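Local atomic coordinates of tRNA (uracil(54)-C(5))-methyltransferase (Pyrococcus abyssi, PDB entry 2JJQ), a protein that catalyses the S-adenosyl-L-methionine-dependent methylation of uridine 54 in tRNA to 5-methyluridine. Residues Glu287-Gly291 and Glu292-Asp296; Ala364-Pro368 and Arg369-Arg373. One frame throughout, in Å; residues are numbered along the deposited sequence.

Interaction 1 (Glu287-Gly291 and Glu292-Asp296); sequences ELVEG and EKILD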
loop_
_atom_site.group_PDB
_atom_site.type_symbol
_atom_site.label_atom_id
_atom_site.label_comp_id
_atom_site.label_asym_id
_atom_site.label_seq_id
_atom_site.Cartn_x
_atom_site.Cartn_y
_atom_site.Cartn_z
ATOM N N GLU A 287 1.861 -20.648 5.220
ATOM C CA GLU A 287 2.158 -21.906 4.530
ATOM C C GLU A 287 3.668 -22.177 4.394
ATOM O O GLU A 287 4.114 -23.341 4.367
ATOM C CB GLU A 287 1.483 -21.912 3.161
ATOM C CG GLU A 287 0.001 -22.120 3.360
ATOM C CD GLU A 287 -0.848 -21.815 2.144
ATOM O OE1 GLU A 287 -0.300 -21.485 1.056
ATOM O OE2 GLU A 287 -2.092 -21.897 2.311
ATOM N N LEU A 288 4.439 -21.107 4.306
ATOM C CA LEU A 288 5.876 -21.185 4.048
ATOM C C LEU A 288 6.712 -21.346 5.299
ATOM O O LEU A 288 7.813 -21.903 5.232
ATOM C CB LEU A 288 6.336 -19.922 3.319
ATOM C CG LEU A 288 5.771 -19.824 1.881
ATOM C CD1 LEU A 288 6.295 -18.534 1.236
ATOM C CD2 LEU A 288 6.067 -21.015 0.985
ATOM N N VAL A 289 6.252 -20.812 6.430
ATOM C CA VAL A 289 7.075 -20.926 7.647
ATOM C C VAL A 289 7.205 -22.415 8.060
ATOM O O VAL A 289 6.388 -23.240 7.686
ATOM C CB VAL A 289 6.526 -20.089 8.813
ATOM C CG1 VAL A 289 6.315 -18.598 8.365
ATOM C CG2 VAL A 289 5.141 -20.614 9.280
ATOM N N GLU A 290 8.204 -22.709 8.874
ATOM C CA GLU A 290 8.434 -24.060 9.396
ATOM C C GLU A 290 8.720 -24.005 10.889
ATOM O O GLU A 290 9.315 -23.064 11.394
ATOM C CB GLU A 290 9.587 -24.749 8.659
ATOM C CG GLU A 290 9.244 -25.090 7.203
ATOM C CD GLU A 290 10.315 -25.876 6.497
ATOM O OE1 GLU A 290 11.239 -26.383 7.157
ATOM O OE2 GLU A 290 10.234 -25.989 5.259
ATOM N N GLY A 291 8.330 -25.069 11.596
ATOM C CA GLY A 291 8.661 -25.176 12.997
ATOM C C GLY A 291 7.592 -24.567 13.881
ATOM O O GLY A 291 6.441 -24.487 13.495
ATOM N N GLU A 292 7.972 -24.123 15.072
ATOM C CA GLU A 292 6.984 -23.593 16.005
ATOM C C GLU A 292 7.291 -22.154 16.414
ATOM O O GLU A 292 6.364 -21.319 16.611
ATOM C CB GLU A 292 6.991 -24.434 17.271
ATOM C CG GLU A 292 5.894 -24.040 18.194
ATOM C CD GLU A 292 4.473 -24.113 17.580
ATOM O OE1 GLU A 292 4.229 -24.833 16.573
ATOM O OE2 GLU A 292 3.578 -23.467 18.148
ATOM N N LYS A 293 8.587 -21.886 16.581
ATOM C CA LYS A 293 9.092 -20.547 17.046
ATOM C C LYS A 293 9.326 -19.585 15.885
ATOM O O LYS A 293 10.207 -19.809 15.072
ATOM C CB LYS A 293 10.379 -20.685 17.858
ATOM C CG LYS A 293 10.159 -21.413 19.178
ATOM C CD LYS A 293 11.462 -21.624 19.913
ATOM C CE LYS A 293 11.139 -22.067 21.329
ATOM N NZ LYS A 293 12.344 -22.378 22.167
ATOM N N ILE A 294 8.529 -18.520 15.807
ATOM C CA ILE A 294 8.580 -17.633 14.645
ATOM C C ILE A 294 8.963 -16.259 15.100
ATOM O O ILE A 294 8.425 -15.794 16.116
ATOM C CB ILE A 294 7.180 -17.499 13.989
ATOM C CG1 ILE A 294 6.527 -18.875 13.715
ATOM C CG2 ILE A 294 7.215 -16.688 12.669
ATOM C CD1 ILE A 294 7.338 -19.785 12.763
ATOM N N LEU A 295 9.876 -15.615 14.375
ATOM C CA LEU A 295 10.094 -14.156 14.562
ATOM C C LEU A 295 9.431 -13.382 13.421
ATOM O O LEU A 295 9.712 -13.666 12.257
ATOM C CB LEU A 295 11.579 -13.803 14.570
ATOM C CG LEU A 295 11.982 -12.328 14.507
ATOM C CD1 LEU A 295 11.482 -11.613 15.740
ATOM C CD2 LEU A 295 13.509 -12.315 14.492
ATOM N N ASP A 296 8.560 -12.427 13.766
ATOM C CA ASP A 296 7.898 -11.542 12.810
ATOM C C ASP A 296 8.693 -10.209 12.886
ATOM O O ASP A 296 8.334 -9.282 13.660
ATOM C CB ASP A 296 6.407 -11.363 13.171
ATOM C CG ASP A 296 5.617 -10.512 12.133
ATOM O OD1 ASP A 296 6.167 -10.299 11.008
ATOM O OD2 ASP A 296 4.443 -10.110 12.448
#
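Val289 and Ile294 meet across a short helix-to-strand turn that carries the chain from helix 275-288 into strand 293-297, an interior parallel strand of the class I methyltransferase sheet. Gly291 sits at the bend with a positive phi of 90°; at its backbone angles a CB would be jammed against the carbonyl O of Glu290, which suits a residue without a side chain. No hydrogen bond joins the two halves, so the turn is not closed by a bond of its own. Glu292 follows directly, its CB lying 3.4 Å from Gly291 C. Where the strand begins, Asp355 OD2 accepts both the N-H of Glu292 and that of Lys293, one carboxylate oxygen gripping two successive amides. Ile294 then makes the one apolar side-chain contact back across the bend. Its CG1 stands on the side of the backbone N (chi1 -51°), and a second bend (chi2 -60°) swings CD1 to 4.0 Å from Val289 CB. That same methyl, Ile294 CD1, also comes within 4.1 Å of Glu290 O, and so lies over the backbone of the turn as well as against the valine. Phe313 and Thr356 touch both Val289 and Ile294 and pack this small apolar pair into the end of the sheet, while Glu290 turns outward to a salt bridge with Lys423. At Asp296, the last residue of the segment, OD2 accepts a hydrogen bond from the backbone N of Gly305 in helix 303-310.

Interaction 2 (Ala364-Pro368 and Arg369-Arg373); sequences AGLHP and RLVKR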
loop_
_atom_site.group_PDB
_atom_site.type_symbol
_atom_site.label_atom_id
_atom_site.label_comp_id
_atom_site.label_asym_id
_atom_site.label_seq_id
_atom_site.Cartn_x
_atom_site.Cartn_y
_atom_site.Cartn_z
ATOM N N ALA A 364 14.783 0.556 2.536
ATOM C CA ALA A 364 16.239 0.396 2.675
ATOM C C ALA A 364 16.680 -1.071 2.636
ATOM O O ALA A 364 17.884 -1.365 2.460
ATOM C CB ALA A 364 16.720 1.037 3.976
ATOM N N GLY A 365 15.733 -1.985 2.840
ATOM C CA GLY A 365 16.065 -3.398 2.887
ATOM C C GLY A 365 16.581 -3.786 4.256
ATOM O O GLY A 365 16.482 -3.019 5.200
ATOM N N LEU A 366 17.159 -4.974 4.372
ATOM C CA LEU A 366 17.621 -5.480 5.654
ATOM C C LEU A 366 18.905 -4.769 6.102
ATOM O O LEU A 366 19.850 -4.685 5.330
ATOM C CB LEU A 366 17.966 -6.967 5.516
ATOM C CG LEU A 366 16.811 -7.889 5.060
ATOM C CD1 LEU A 366 17.376 -9.283 4.993
ATOM C CD2 LEU A 366 15.684 -7.825 6.089
ATOM N N HIS A 367 18.956 -4.268 7.328
ATOM C CA HIS A 367 20.227 -3.722 7.834
ATOM C C HIS A 367 21.343 -4.766 7.699
ATOM O O HIS A 367 21.148 -5.933 8.044
ATOM C CB HIS A 367 20.124 -3.379 9.303
ATOM C CG HIS A 367 21.235 -2.494 9.779
ATOM N ND1 HIS A 367 22.525 -2.944 9.947
ATOM C CD2 HIS A 367 21.250 -1.180 10.104
ATOM C CE1 HIS A 367 23.286 -1.951 10.373
ATOM N NE2 HIS A 367 22.543 -0.862 10.453
ATOM N N PRO A 368 22.538 -4.350 7.217
ATOM C CA PRO A 368 23.697 -5.273 7.153
ATOM C C PRO A 368 23.978 -6.077 8.421
ATOM O O PRO A 368 24.346 -7.265 8.331
ATOM C CB PRO A 368 24.861 -4.315 6.820
ATOM C CG PRO A 368 24.179 -3.290 5.886
ATOM C CD PRO A 368 22.843 -3.040 6.600
ATOM N N ARG A 369 23.812 -5.473 9.588
ATOM C CA ARG A 369 24.010 -6.183 10.860
ATOM C C ARG A 369 23.005 -7.324 11.057
ATOM O O ARG A 369 23.319 -8.357 11.625
ATOM C CB ARG A 369 23.939 -5.238 12.067
ATOM C CG ARG A 369 25.214 -4.405 12.236
ATOM C CD ARG A 369 25.149 -3.372 13.361
ATOM N NE ARG A 369 26.457 -2.729 13.505
ATOM C CZ ARG A 369 26.675 -1.603 14.184
ATOM N NH1 ARG A 369 25.656 -0.972 14.780
ATOM N NH2 ARG A 369 27.914 -1.101 14.262
ATOM N N LEU A 370 21.781 -7.109 10.611
ATOM C CA LEU A 370 20.757 -8.154 10.694
ATOM C C LEU A 370 21.145 -9.276 9.720
ATOM O O LEU A 370 21.019 -10.454 10.057
ATOM C CB LEU A 370 19.388 -7.559 10.310
ATOM C CG LEU A 370 18.270 -8.601 10.214
ATOM C CD1 LEU A 370 18.132 -9.447 11.496
ATOM C CD2 LEU A 370 16.927 -7.853 9.890
ATOM N N VAL A 371 21.592 -8.934 8.501
ATOM C CA VAL A 371 22.067 -10.003 7.607
ATOM C C VAL A 371 23.229 -10.833 8.172
ATOM O O VAL A 371 23.218 -12.074 8.098
ATOM C CB VAL A 371 22.165 -9.666 6.057
ATOM C CG1 VAL A 371 21.556 -8.294 5.601
ATOM C CG2 VAL A 371 23.378 -10.272 5.317
ATOM N N LYS A 372 24.178 -10.151 8.806
ATOM C CA LYS A 372 25.251 -10.882 9.519
ATOM C C LYS A 372 24.716 -11.841 10.581
ATOM O O LYS A 372 25.161 -13.012 10.698
ATOM C CB LYS A 372 26.217 -9.896 10.176
ATOM C CG LYS A 372 26.979 -9.037 9.150
ATOM C CD LYS A 372 28.155 -8.313 9.766
ATOM C CE LYS A 372 28.914 -7.474 8.725
ATOM N NZ LYS A 372 30.221 -6.981 9.307
ATOM N N ARG A 373 23.746 -11.353 11.363
ATOM C CA ARG A 373 23.181 -12.132 12.450
ATOM C C ARG A 373 22.435 -13.345 11.906
ATOM O O ARG A 373 22.562 -14.450 12.437
ATOM C CB ARG A 373 22.275 -11.269 13.307
ATOM C CG ARG A 373 23.042 -10.325 14.215
ATOM C CD ARG A 373 22.082 -9.489 15.037
ATOM N NE ARG A 373 22.862 -8.858 16.082
ATOM C CZ ARG A 373 23.028 -7.548 16.183
ATOM N NH1 ARG A 373 22.421 -6.739 15.315
ATOM N NH2 ARG A 373 23.782 -7.050 17.165
#
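His367 carries its ring with CG opposite the backbone N (chi1 -164°), and a chi2 of -73° then turns ND1 onto the amide of Arg369. These two rotations make His367 the N-cap of helix 368-377: Arg369 N donates to His367 ND1 at 2.9 Å with an N-H...N angle of 160°, and the amide lies practically in the ring plane, at the ring edge. The Arg369 side chain runs alongside the imidazole in the same direction, its CG 3.6 Å from His367 CE1. Pro368, the first helical residue, has no N-H to be satisfied. Regular helical bonding starts from His367 O, which accepts Val371 N at 3.1 Å, the donor approaching the carbonyl close to head-on; Leu370 N, at 2.9 Å from the same His367 O, adds a weak, bent bond. The next bond in the ladder runs from Lys372 N to Pro368 O, 2.9 Å.

Beside this polar network the residue before the cap packs against the first helical turn. Leu366 CB touches Val371 CG1 at 3.8 Å, the pairing five residues apart that defines a hydrophobic staple, and Leu366 CD2 meets Leu370 CD2 at 4.0 Å. Both leucines also touch Tyr298, an S-adenosylmethionine-binding residue, and His367 N makes a weak hydrogen bond to Asp346 OD2, another such residue, which puts the cap in the second shell of the cofactor pocket. The Arg369 N-H directed at ND1 implies that this nitrogen is probably unprotonated, consistent with a neutral ring carrying its proton on NE2, with ND1 standing in for the missing carbonyl that would otherwise receive an amide of the first helical turn.

Overall arrangement
Interaction 1 closes before interaction 2 opens, and both belong to the catalytic methyltransferase domain. Their centres are 19 Å apart and their nearest atoms about 6 Å, without touching. Residues 287-296 lead into strand 293-297; residues 364-373 follow its parallel neighbour, strand 356-359, and start helix 368-377. Val351 links them indirectly, since Leu295 of the first and Arg373 of the second both touch it. They differ in their distance from the cofactor: the Ile294 side chain is about 11 Å from the bound S-adenosyl-L-homocysteine, that of His367 about 6 Å. Interaction 1 thus marks the entry into a central strand, interaction 2 a helix start bordering the cofactor site.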